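Local coordinates for protein arylsulfatase (PDB 7AJ0) that is a hexameric, calcium-binding sulfatase active on the algal polysaccharide fucoidan, from which it probably removes sulfate groups in an exo-acting manner, at residues Ser95-Pro100 and Val421-Arg426; Gly373-Thr378 and Ile403-Phe408; Glu427-Leu432 and Lys494-His499; Lys438-Val443 and Trp466-Asn471. All blocks are in the same frame, centred on the assembly; numbering follows the deposited sequence.

Interaction 1 of 4, residues Ser95-Pro100 and Val421-Arg426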
# COMPACT_ATOMS: atom_id res chain seq x y z
N SER A 95 -11.70 -26.58 14.83
CA SER A 95 -12.48 -25.96 13.76
C SER A 95 -13.90 -25.66 14.25
O SER A 95 -14.90 -26.03 13.63
CB SER A 95 -12.50 -26.84 12.52
OG SER A 95 -11.29 -26.71 11.79
N MET A 96 -13.98 -24.97 15.38
CA MET A 96 -15.24 -24.49 15.93
C MET A 96 -15.47 -23.06 15.44
O MET A 96 -14.54 -22.26 15.40
CB MET A 96 -15.21 -24.55 17.45
CG MET A 96 -16.42 -23.97 18.16
SD MET A 96 -17.93 -24.91 17.92
CE MET A 96 -18.85 -24.33 19.34
N TYR A 97 -16.72 -22.76 15.08
CA TYR A 97 -17.02 -21.51 14.40
C TYR A 97 -18.15 -20.76 15.08
O TYR A 97 -19.10 -21.36 15.59
CB TYR A 97 -17.39 -21.76 12.92
CG TYR A 97 -16.17 -21.97 12.06
CD1 TYR A 97 -15.46 -20.89 11.56
CD2 TYR A 97 -15.71 -23.25 11.78
CE1 TYR A 97 -14.33 -21.07 10.79
CE2 TYR A 97 -14.59 -23.44 11.00
CZ TYR A 97 -13.90 -22.35 10.51
OH TYR A 97 -12.78 -22.53 9.74
N SER A 98 -18.03 -19.43 15.07
CA SER A 98 -19.04 -18.54 15.63
C SER A 98 -19.47 -17.53 14.57
O SER A 98 -19.07 -17.65 13.40
CB SER A 98 -18.49 -17.81 16.85
OG SER A 98 -17.45 -16.92 16.47
N GLN A 99 -20.26 -16.55 14.95
CA GLN A 99 -20.54 -15.39 14.10
C GLN A 99 -19.49 -14.32 14.35
O GLN A 99 -18.72 -14.39 15.30
CB GLN A 99 -21.94 -14.87 14.37
CG GLN A 99 -23.01 -15.94 14.26
CD GLN A 99 -23.05 -16.59 12.89
OE1 GLN A 99 -23.28 -15.91 11.88
NE2 GLN A 99 -22.81 -17.89 12.84
N PRO A 100 -19.42 -13.30 13.48
CA PRO A 100 -18.34 -12.31 13.62
C PRO A 100 -18.53 -11.29 14.74
O PRO A 100 -17.56 -10.59 15.06
CB PRO A 100 -18.33 -11.61 12.25
CG PRO A 100 -19.11 -12.50 11.34
CD PRO A 100 -20.14 -13.15 12.21
N VAL A 421 -19.90 -24.71 6.84
CA VAL A 421 -20.15 -23.57 7.71
C VAL A 421 -20.42 -22.36 6.82
O VAL A 421 -19.62 -22.07 5.92
CB VAL A 421 -18.97 -23.30 8.66
CG1 VAL A 421 -19.21 -22.02 9.46
CG2 VAL A 421 -18.76 -24.48 9.59
N TYR A 422 -21.54 -21.69 7.05
CA TYR A 422 -21.91 -20.51 6.28
C TYR A 422 -21.67 -19.26 7.12
O TYR A 422 -22.11 -19.19 8.28
CB TYR A 422 -23.37 -20.59 5.85
CG TYR A 422 -23.64 -21.77 4.94
CD1 TYR A 422 -23.35 -21.70 3.59
CD2 TYR A 422 -24.18 -22.94 5.45
CE1 TYR A 422 -23.59 -22.78 2.76
CE2 TYR A 422 -24.42 -24.02 4.63
CZ TYR A 422 -24.12 -23.94 3.29
OH TYR A 422 -24.36 -25.01 2.46
N MET A 423 -20.99 -18.29 6.54
CA MET A 423 -20.52 -17.11 7.24
C MET A 423 -21.24 -15.88 6.71
O MET A 423 -21.30 -15.67 5.49
CB MET A 423 -19.01 -16.98 7.08
CG MET A 423 -18.33 -18.35 7.10
SD MET A 423 -16.66 -18.36 7.74
CE MET A 423 -16.36 -20.12 7.80
N TRP A 424 -21.80 -15.09 7.62
CA TRP A 424 -22.57 -13.91 7.28
C TRP A 424 -22.05 -12.71 8.07
O TRP A 424 -21.66 -12.84 9.23
CB TRP A 424 -24.06 -14.08 7.59
CG TRP A 424 -24.77 -15.03 6.69
CD1 TRP A 424 -24.69 -16.39 6.70
CD2 TRP A 424 -25.70 -14.69 5.65
NE1 TRP A 424 -25.50 -16.92 5.72
CE2 TRP A 424 -26.13 -15.89 5.07
CE3 TRP A 424 -26.21 -13.48 5.16
CZ2 TRP A 424 -27.04 -15.93 4.01
CZ3 TRP A 424 -27.11 -13.52 4.11
CH2 TRP A 424 -27.52 -14.74 3.55
N SER A 425 -22.06 -11.55 7.42
CA SER A 425 -21.86 -10.26 8.09
C SER A 425 -23.24 -9.60 8.11
O SER A 425 -23.64 -8.94 7.16
CB SER A 425 -20.83 -9.41 7.37
OG SER A 425 -20.67 -8.16 8.02
N ARG A 426 -23.97 -9.82 9.21
CA ARG A 426 -25.35 -9.37 9.32
C ARG A 426 -26.16 -9.89 8.13
O ARG A 426 -26.37 -11.10 8.02
CB ARG A 426 -25.40 -7.84 9.43
CG ARG A 426 -24.66 -7.34 10.67
CD ARG A 426 -25.25 -6.07 11.24
NE ARG A 426 -24.83 -5.88 12.63
CZ ARG A 426 -23.68 -5.32 13.00
NH1 ARG A 426 -23.39 -5.20 14.29
NH2 ARG A 426 -22.82 -4.89 12.08
O HOH W 1 -23.64 -13.37 11.03

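Interaction 2 of 4, residues Gly373-Thr378 and Ile403-Phe408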
# COMPACT_ATOMS: atom_id res chain seq x y z
N GLY A 373 -12.98 -31.50 13.16
CA GLY A 373 -14.26 -31.54 12.47
C GLY A 373 -15.05 -30.26 12.64
O GLY A 373 -14.99 -29.59 13.67
N LEU A 374 -15.81 -29.92 11.60
CA LEU A 374 -16.52 -28.65 11.59
C LEU A 374 -17.64 -28.65 12.63
O LEU A 374 -18.39 -29.61 12.76
CB LEU A 374 -17.11 -28.38 10.21
CG LEU A 374 -16.13 -28.22 9.05
CD1 LEU A 374 -16.89 -27.82 7.78
CD2 LEU A 374 -15.05 -27.21 9.38
N MET A 375 -17.73 -27.54 13.38
CA MET A 375 -18.79 -27.38 14.36
C MET A 375 -19.12 -25.89 14.49
O MET A 375 -18.26 -25.04 14.26
CB MET A 375 -18.40 -27.96 15.72
CG MET A 375 -19.52 -27.88 16.75
SD MET A 375 -19.45 -29.18 17.98
CE MET A 375 -20.74 -28.64 19.11
N ASP A 376 -20.36 -25.61 14.86
CA ASP A 376 -20.92 -24.27 14.87
C ASP A 376 -21.52 -23.99 16.24
O ASP A 376 -21.79 -24.91 17.02
CB ASP A 376 -22.00 -24.13 13.77
CG ASP A 376 -22.33 -22.69 13.44
OD1 ASP A 376 -22.78 -21.94 14.33
OD2 ASP A 376 -22.15 -22.30 12.26
N LEU A 377 -21.72 -22.70 16.55
CA LEU A 377 -22.43 -22.36 17.77
C LEU A 377 -23.88 -22.84 17.74
O LEU A 377 -24.43 -23.22 18.78
CB LEU A 377 -22.41 -20.85 18.00
CG LEU A 377 -21.14 -20.24 18.61
CD1 LEU A 377 -21.31 -18.72 18.73
CD2 LEU A 377 -20.82 -20.85 19.97
N THR A 378 -24.51 -22.84 16.56
CA THR A 378 -25.85 -23.39 16.46
C THR A 378 -25.88 -24.89 16.73
O THR A 378 -26.93 -25.43 17.07
CB THR A 378 -26.44 -23.11 15.07
OG1 THR A 378 -25.60 -23.69 14.07
CG2 THR A 378 -26.57 -21.62 14.83
N ILE A 403 -27.01 -28.29 13.80
CA ILE A 403 -26.98 -29.73 13.58
C ILE A 403 -26.65 -30.41 14.90
O ILE A 403 -25.74 -29.98 15.61
CB ILE A 403 -25.95 -30.11 12.50
CG1 ILE A 403 -26.32 -29.46 11.16
CG2 ILE A 403 -25.86 -31.62 12.37
CD1 ILE A 403 -25.20 -29.47 10.14
N ASP A 404 -27.39 -31.46 15.22
CA ASP A 404 -27.09 -32.27 16.39
C ASP A 404 -25.74 -32.95 16.22
O ASP A 404 -25.54 -33.70 15.26
CB ASP A 404 -28.19 -33.30 16.61
CG ASP A 404 -27.89 -34.25 17.76
OD1 ASP A 404 -27.08 -33.89 18.64
OD2 ASP A 404 -28.45 -35.36 17.77
N GLN A 405 -24.81 -32.68 17.14
CA GLN A 405 -23.46 -33.22 17.07
C GLN A 405 -23.17 -34.22 18.18
O GLN A 405 -22.00 -34.50 18.47
CB GLN A 405 -22.44 -32.08 17.11
CG GLN A 405 -22.48 -31.14 15.92
CD GLN A 405 -21.79 -31.71 14.69
OE1 GLN A 405 -21.62 -32.92 14.57
NE2 GLN A 405 -21.38 -30.83 13.78
N THR A 406 -24.20 -34.76 18.82
CA THR A 406 -23.98 -35.71 19.91
C THR A 406 -23.16 -36.90 19.44
O THR A 406 -22.27 -37.38 20.16
CB THR A 406 -25.32 -36.17 20.48
OG1 THR A 406 -25.99 -35.05 21.09
CG2 THR A 406 -25.11 -37.25 21.53
N ALA A 407 -23.44 -37.41 18.23
CA ALA A 407 -22.65 -38.50 17.68
C ALA A 407 -21.21 -38.09 17.38
O ALA A 407 -20.33 -38.95 17.32
CB ALA A 407 -23.30 -39.03 16.40
N PHE A 408 -20.96 -36.79 17.20
CA PHE A 408 -19.61 -36.30 16.95
C PHE A 408 -18.84 -36.13 18.26
O PHE A 408 -17.67 -36.51 18.34
CB PHE A 408 -19.70 -34.99 16.17
CG PHE A 408 -18.40 -34.26 16.03
CD1 PHE A 408 -17.29 -34.87 15.47
CD2 PHE A 408 -18.29 -32.93 16.43
CE1 PHE A 408 -16.09 -34.19 15.33
CE2 PHE A 408 -17.10 -32.24 16.28
CZ PHE A 408 -16.00 -32.87 15.73

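Interaction 3 of 4, residues Glu427-Leu432 and Lys494-His499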
# COMPACT_ATOMS: atom_id res chain seq x y z
N GLU A 427 -26.61 -9.00 7.25
CA GLU A 427 -27.42 -9.40 6.10
C GLU A 427 -26.58 -9.71 4.86
O GLU A 427 -27.15 -9.89 3.78
CB GLU A 427 -28.45 -8.32 5.78
CG GLU A 427 -29.64 -8.28 6.73
CD GLU A 427 -29.63 -7.08 7.66
OE1 GLU A 427 -28.66 -6.29 7.62
OE2 GLU A 427 -30.60 -6.92 8.42
N ASP A 428 -25.26 -9.77 4.98
CA ASP A 428 -24.37 -10.04 3.86
C ASP A 428 -23.79 -11.44 4.00
O ASP A 428 -23.16 -11.75 5.01
CB ASP A 428 -23.25 -9.00 3.79
CG ASP A 428 -23.74 -7.64 3.37
OD1 ASP A 428 -24.39 -7.53 2.31
OD2 ASP A 428 -23.48 -6.66 4.11
N PHE A 429 -24.00 -12.27 2.98
CA PHE A 429 -23.34 -13.57 2.90
C PHE A 429 -21.96 -13.39 2.29
O PHE A 429 -21.85 -12.93 1.15
CB PHE A 429 -24.18 -14.54 2.07
CG PHE A 429 -23.52 -15.87 1.86
CD1 PHE A 429 -23.53 -16.84 2.86
CD2 PHE A 429 -22.88 -16.16 0.67
CE1 PHE A 429 -22.92 -18.06 2.66
CE2 PHE A 429 -22.27 -17.39 0.47
CZ PHE A 429 -22.30 -18.34 1.47
N THR A 430 -20.92 -13.74 3.03
CA THR A 430 -19.56 -13.43 2.63
C THR A 430 -18.71 -14.65 2.32
O THR A 430 -17.87 -14.58 1.42
CB THR A 430 -18.85 -12.61 3.72
OG1 THR A 430 -18.78 -13.37 4.93
CG2 THR A 430 -19.61 -11.32 3.99
N ALA A 431 -18.89 -15.76 3.02
CA ALA A 431 -18.00 -16.89 2.83
C ALA A 431 -18.63 -18.16 3.38
O ALA A 431 -19.61 -18.11 4.13
CB ALA A 431 -16.64 -16.64 3.51
N LEU A 432 -18.06 -19.29 2.98
CA LEU A 432 -18.40 -20.59 3.55
C LEU A 432 -17.11 -21.40 3.68
O LEU A 432 -16.10 -21.09 3.04
CB LEU A 432 -19.42 -21.34 2.68
CG LEU A 432 -19.01 -21.72 1.26
CD1 LEU A 432 -18.23 -23.03 1.21
CD2 LEU A 432 -20.25 -21.81 0.37
N LYS A 494 -22.51 -24.51 -5.61
CA LYS A 494 -23.76 -25.22 -5.34
C LYS A 494 -24.17 -25.04 -3.88
O LYS A 494 -25.35 -24.83 -3.59
CB LYS A 494 -23.60 -26.70 -5.67
CG LYS A 494 -23.80 -27.05 -7.13
CD LYS A 494 -23.79 -28.57 -7.33
CE LYS A 494 -23.85 -28.95 -8.80
NZ LYS A 494 -22.52 -28.80 -9.46
N PHE A 495 -23.21 -25.12 -2.96
CA PHE A 495 -23.53 -24.95 -1.55
C PHE A 495 -24.03 -23.53 -1.27
O PHE A 495 -24.99 -23.35 -0.50
CB PHE A 495 -22.31 -25.26 -0.68
CG PHE A 495 -22.05 -26.73 -0.48
CD1 PHE A 495 -23.09 -27.61 -0.24
CD2 PHE A 495 -20.76 -27.23 -0.51
CE1 PHE A 495 -22.85 -28.96 -0.05
CE2 PHE A 495 -20.51 -28.57 -0.32
CZ PHE A 495 -21.55 -29.44 -0.09
N MET A 496 -23.40 -22.52 -1.87
CA MET A 496 -23.88 -21.16 -1.69
C MET A 496 -25.31 -21.01 -2.19
O MET A 496 -26.19 -20.51 -1.48
CB MET A 496 -22.97 -20.16 -2.41
CG MET A 496 -23.63 -18.81 -2.66
SD MET A 496 -22.56 -17.60 -3.45
CE MET A 496 -22.30 -18.35 -5.06
N LYS A 497 -25.55 -21.43 -3.44
CA LYS A 497 -26.87 -21.26 -4.03
C LYS A 497 -27.95 -21.93 -3.19
O LYS A 497 -28.99 -21.33 -2.90
CB LYS A 497 -26.88 -21.82 -5.45
CG LYS A 497 -25.90 -21.15 -6.40
CD LYS A 497 -26.39 -19.78 -6.85
CE LYS A 497 -25.46 -19.16 -7.88
NZ LYS A 497 -25.31 -20.00 -9.10
N ALA A 498 -27.71 -23.18 -2.78
CA ALA A 498 -28.70 -23.89 -1.98
C ALA A 498 -28.94 -23.18 -0.65
O ALA A 498 -30.08 -23.06 -0.20
CB ALA A 498 -28.24 -25.33 -1.75
N HIS A 499 -27.87 -22.70 -0.02
CA HIS A 499 -28.01 -22.00 1.25
C HIS A 499 -28.89 -20.77 1.10
O HIS A 499 -29.78 -20.52 1.92
CB HIS A 499 -26.64 -21.61 1.79
CG HIS A 499 -26.68 -20.91 3.11
ND1 HIS A 499 -27.04 -21.55 4.27
CD2 HIS A 499 -26.41 -19.63 3.45
CE1 HIS A 499 -26.99 -20.70 5.28
NE2 HIS A 499 -26.61 -19.52 4.80

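Interaction 4 of 4, residues Lys438-Val443 and Trp466-Asn471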
# COMPACT_ATOMS: atom_id res chain seq x y z
N LYS A 438 -11.66 -22.61 2.50
CA LYS A 438 -12.38 -21.39 2.85
C LYS A 438 -12.59 -20.58 1.58
O LYS A 438 -11.63 -20.16 0.94
CB LYS A 438 -11.58 -20.59 3.89
CG LYS A 438 -12.15 -19.23 4.23
CD LYS A 438 -13.37 -19.33 5.11
CE LYS A 438 -13.79 -17.95 5.62
NZ LYS A 438 -12.74 -17.32 6.47
N ILE A 439 -13.86 -20.38 1.21
CA ILE A 439 -14.22 -19.68 -0.02
C ILE A 439 -14.89 -18.37 0.35
O ILE A 439 -15.90 -18.36 1.07
CB ILE A 439 -15.14 -20.53 -0.91
CG1 ILE A 439 -14.52 -21.90 -1.18
CG2 ILE A 439 -15.43 -19.82 -2.22
CD1 ILE A 439 -14.98 -22.98 -0.24
N HIS A 440 -14.34 -17.26 -0.13
CA HIS A 440 -14.87 -15.93 0.15
C HIS A 440 -15.57 -15.38 -1.09
O HIS A 440 -14.98 -15.35 -2.18
CB HIS A 440 -13.76 -14.96 0.57
CG HIS A 440 -13.06 -15.34 1.83
ND1 HIS A 440 -13.28 -14.70 3.03
CD2 HIS A 440 -12.12 -16.29 2.07
CE1 HIS A 440 -12.51 -15.24 3.96
NE2 HIS A 440 -11.80 -16.21 3.41
N PHE A 441 -16.81 -14.94 -0.92
CA PHE A 441 -17.53 -14.22 -1.96
C PHE A 441 -17.56 -12.72 -1.71
O PHE A 441 -17.76 -11.96 -2.66
CB PHE A 441 -18.96 -14.77 -2.07
CG PHE A 441 -19.01 -16.25 -2.30
CD1 PHE A 441 -18.93 -16.78 -3.57
CD2 PHE A 441 -19.12 -17.12 -1.22
CE1 PHE A 441 -18.97 -18.15 -3.78
CE2 PHE A 441 -19.16 -18.49 -1.42
CZ PHE A 441 -19.09 -19.00 -2.70
N LYS A 442 -17.34 -12.30 -0.47
CA LYS A 442 -17.13 -10.90 -0.12
C LYS A 442 -16.02 -10.85 0.92
O LYS A 442 -15.96 -11.71 1.81
CB LYS A 442 -18.41 -10.24 0.39
CG LYS A 442 -19.46 -10.04 -0.69
CD LYS A 442 -20.74 -9.43 -0.14
CE LYS A 442 -21.76 -9.19 -1.25
NZ LYS A 442 -23.01 -8.58 -0.73
N VAL A 443 -15.15 -9.86 0.81
CA VAL A 443 -13.90 -9.82 1.56
C VAL A 443 -13.82 -8.52 2.36
O VAL A 443 -14.06 -7.44 1.82
CB VAL A 443 -12.68 -9.95 0.62
CG1 VAL A 443 -11.41 -9.50 1.32
CG2 VAL A 443 -12.56 -11.38 0.13
N TRP A 466 -12.40 -15.97 -3.68
CA TRP A 466 -11.12 -16.26 -3.05
C TRP A 466 -11.19 -17.61 -2.36
O TRP A 466 -12.20 -17.96 -1.75
CB TRP A 466 -10.75 -15.18 -2.04
CG TRP A 466 -10.49 -13.83 -2.64
CD1 TRP A 466 -10.91 -13.38 -3.86
CD2 TRP A 466 -9.75 -12.76 -2.05
NE1 TRP A 466 -10.47 -12.09 -4.06
CE2 TRP A 466 -9.76 -11.69 -2.96
CE3 TRP A 466 -9.08 -12.60 -0.83
CZ2 TRP A 466 -9.12 -10.48 -2.70
CZ3 TRP A 466 -8.45 -11.40 -0.57
CH2 TRP A 466 -8.48 -10.35 -1.50
N VAL A 467 -10.11 -18.38 -2.46
CA VAL A 467 -10.04 -19.71 -1.88
C VAL A 467 -8.73 -19.86 -1.13
O VAL A 467 -7.66 -19.55 -1.66
CB VAL A 467 -10.17 -20.82 -2.95
CG1 VAL A 467 -10.03 -22.19 -2.30
CG2 VAL A 467 -11.50 -20.70 -3.68
N PHE A 468 -8.82 -20.32 0.12
CA PHE A 468 -7.67 -20.65 0.94
C PHE A 468 -7.81 -22.10 1.40
O PHE A 468 -8.84 -22.46 1.99
CB PHE A 468 -7.55 -19.74 2.16
CG PHE A 468 -7.48 -18.28 1.83
CD1 PHE A 468 -8.64 -17.53 1.69
CD2 PHE A 468 -6.26 -17.65 1.69
CE1 PHE A 468 -8.58 -16.18 1.40
CE2 PHE A 468 -6.19 -16.30 1.40
CZ PHE A 468 -7.35 -15.57 1.25
N ASN A 469 -6.80 -22.92 1.14
CA ASN A 469 -6.69 -24.22 1.79
C ASN A 469 -6.24 -23.95 3.23
O ASN A 469 -5.08 -23.64 3.48
CB ASN A 469 -5.71 -25.12 1.06
CG ASN A 469 -5.60 -26.50 1.70
OD1 ASN A 469 -5.70 -26.65 2.92
ND2 ASN A 469 -5.40 -27.51 0.87
N LEU A 470 -7.17 -24.06 4.18
CA LEU A 470 -6.86 -23.67 5.55
C LEU A 470 -5.80 -24.56 6.18
O LEU A 470 -5.17 -24.14 7.16
CB LEU A 470 -8.12 -23.67 6.40
CG LEU A 470 -9.13 -22.57 6.07
CD1 LEU A 470 -10.36 -22.68 6.97
CD2 LEU A 470 -8.50 -21.19 6.19
N ASN A 471 -5.59 -25.77 5.67
CA ASN A 471 -4.48 -26.58 6.16
C ASN A 471 -3.15 -25.98 5.75
O ASN A 471 -2.18 -26.00 6.52
CB ASN A 471 -4.60 -28.01 5.64
CG ASN A 471 -5.75 -28.76 6.27
OD1 ASN A 471 -6.10 -28.54 7.43
ND2 ASN A 471 -6.36 -29.66 5.50

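Interaction 1 of 4, residues Ser95-Pro100 and Val421-Arg426
Tyr97 is the first residue of Ser95-Pro100 to meet the strand Val421-Ser425, and it does so with both its CB and its ring. Its CB lies 3.9 Å from Val421 CG1. Both valine methyls approach from the same side of the ring plane, CG1 nearest CB and CG and CG2 nearest CD2; with Val421 CG1 anti to its backbone N (chi1 175°), CG2 sits beside that nitrogen. Met423 brings its terminal methyl to the CD1-CE1 side of the ring, from the same side of its plane as the valine, with CE 3.7 Å from Tyr97 CE1. The thioether forms an oblique Met-aromatic contact, Met423 SD lying 5.5 Å from the centroid of the Tyr97 ring. The phenol OH ends in hydrogen bonds to Glu350 and Arg433, so a polar group terminates an otherwise apolar layer.

Here the end of strand 91-97, an inner strand of the large mixed sheet in this alkaline phosphatase-like sulfatase fold, and the loop after it pack against an outermost strand of the chain's smaller four-stranded antiparallel sheet. The two chain directions, Tyr97 to Pro100 and Val421 to Trp424, are only 6° apart.

Past Tyr97 the chain leaves its strand and the contact becomes polar. Gln99, whose side chain lies about 9 Å from the bound calcium ion, reaches the second segment through water: one water donates to Gln99 OE1 and to Trp424 O, at 2.7 Å from each oxygen. Pro100 then sets its ring against the same carbonyl, with CG 3.3 Å from Trp424 O and CD almost as near.

Interaction 2 of 4, residues Gly373-Thr378 and Ile403-Phe408
Met375 and Phe408 form a Met-aromatic contact within the sulfatase fold, between a short strand of the large mixed sheet that runs straight into helix 377-387, where Met375 lies, and the short helix 406-409, which carries Phe408. The sulfur comes in at the ring edge, near its plane, with Met375 SD 4.2 Å from Phe408 CE2. An extended thioether chain, with CG anti to the backbone N (chi1 -177°), carries the sulfur across to the ring. Beyond the sulfur contact, Phe408 CZ packs on the backbone at Gly373 CA, 3.9 Å away, where a side chain would collide with the ring.

Apolar packing continues at Gln405, whose CG lies against Met375 SD as the two side chains run past each other in opposite directions. The bend at chi2 (-79°) turns the amide of Gln405 back from the methionine toward Leu374, placing NE2 3.4 Å from Leu374 O. That amide is buried and well provided for: OE1 accepts from Arg417 N, and NE2 is hydrogen-bonded to Ser416 and Asp379.

Other polar bonds lie within each segment. Asp376 caps the helix that follows it, its OD1 accepting from Thr378 N. Asp404 makes an Asx turn just before the second helix, and its other carboxylate oxygen forms a salt bridge with an outside partner, Arg386. Asp404 OD1 is gripped twice by one residue: Thr406 OG1 binds its syn lone pair at 2.9 Å, while Thr406 N meets Asp404 OD1 from above the carboxylate plane at 3.0 Å.

Interaction 3 of 4, residues Glu427-Leu432 and Lys494-His499
Phe429 carries most of the apolar packing, setting one side of its ring against Met496 and His499 of helix 489-505, the first toward CE2 and the second toward CE1. Its CE2 lies 3.7 Å from Met496 CG, and the sulfur follows in an oblique Met-aromatic contact, Met496 SD being 5.2 Å from the centroid of the Phe429 ring. Extension of the phenylalanine across to the helix comes from a CG anti to the backbone N (chi1 176°). Beside it, Leu432 presses CD2 onto the helix backbone at Met496 N, 3.9 Å away, and onto Phe495 CB, the leucine and phenylalanine side chains crossing at about a right angle.

Phe429 and Leu432 lie on the second strand of the four-stranded antiparallel sheet, which the helix covers with its axis running at 135° to the strand. Between them the strand carries a classic beta bulge, with Thr430 and Ala431 both opposite Met423.

The aromatic contact is with His499, whose CD2 approaches Phe429 CE1 at 3.9 Å with the ring planes inclined by 38°. The imidazole is fixed from the neighbouring strand: NE2 is hydrogen-bonded to Trp424 NE1, and its ring stacks on Tyr422. Replacing Phe429 with an alanine would probably open a gap between strand and helix, leaving the Met496 thioether and His499 CD2 without the ring they pack on. Trp424 also meets Phe429 edge-to-face, closing an aromatic cluster with Tyr422 and His499.

Interaction 4 of 4, residues Lys438-Val443 and Trp466-Asn471
Strands 438-440 and 466-469 pair antiparallel, their axes 4.7 Å apart, with Lys438-Phe468 and His440-Trp466 as hydrogen-bonded pairs flanking the non-hydrogen-bonded pair Ile439-Val467. The bond from Lys438 N to Phe468 O is nearly straight (175°), whereas the one from Trp466 N to His440 O is weak.

On the face of Ile439 and Val467 the side chains lie side by side, Ile439 CG1 4.1 Å from Val467 CG2. The other face carries Lys438, His440, Trp466 and Phe468. His440 turns its CD2 to the edge of the Phe468 ring, in its plane and 3.6 Å from Phe468 CE1, with the ring planes almost perpendicular; His440 NE2 is hydrogen-bonded to Glu476. Lys438 packs its CB against Leu470 CG at 3.8 Å, then bends so that its ammonium forms salt bridges with Glu350 and Glu476.

Past the break in the strand at Phe441, Val443 lays CG2 over one face of Trp466 in a CH-pi contact, 4.0 Å from the centroid of the six-membered ring. Trp466 NE1 is hydrogen-bonded to Ser456 of a neighbouring subunit, whose Phe457 also meets the indole. A serine in place of Trp466 would probably leave the Val443 methyls without the flat surface they rest on and that Ser456 carbonyl without its indole donor. The strand pairing forms one border of a four-stranded antiparallel sheet, a small C-terminal sheet of the kind found in sulfatases, here joined to the hexamer interface.

Overall arrangement
All four contacts are largely buried, but they lie at different depths: interactions 1 and 2 are about 10 and 13 Å from the chain centre, interactions 3 and 4 about 21 and 22 Å. Interactions 1 and 2 share the large mixed sheet, where Tyr97 N and Met375 O of neighbouring strands are 2.9 Å apart. Interactions 1, 3 and 4 share the four-stranded sheet: its first strand faces the large sheet, its second takes the helix, and its third pairs with its fourth. Chemistry follows place. Side-chain packing dominates interactions 1 to 3, supplemented by water in interaction 1, whereas interaction 4 is built on backbone hydrogen bonds and makes the clearest contacts with other subunits.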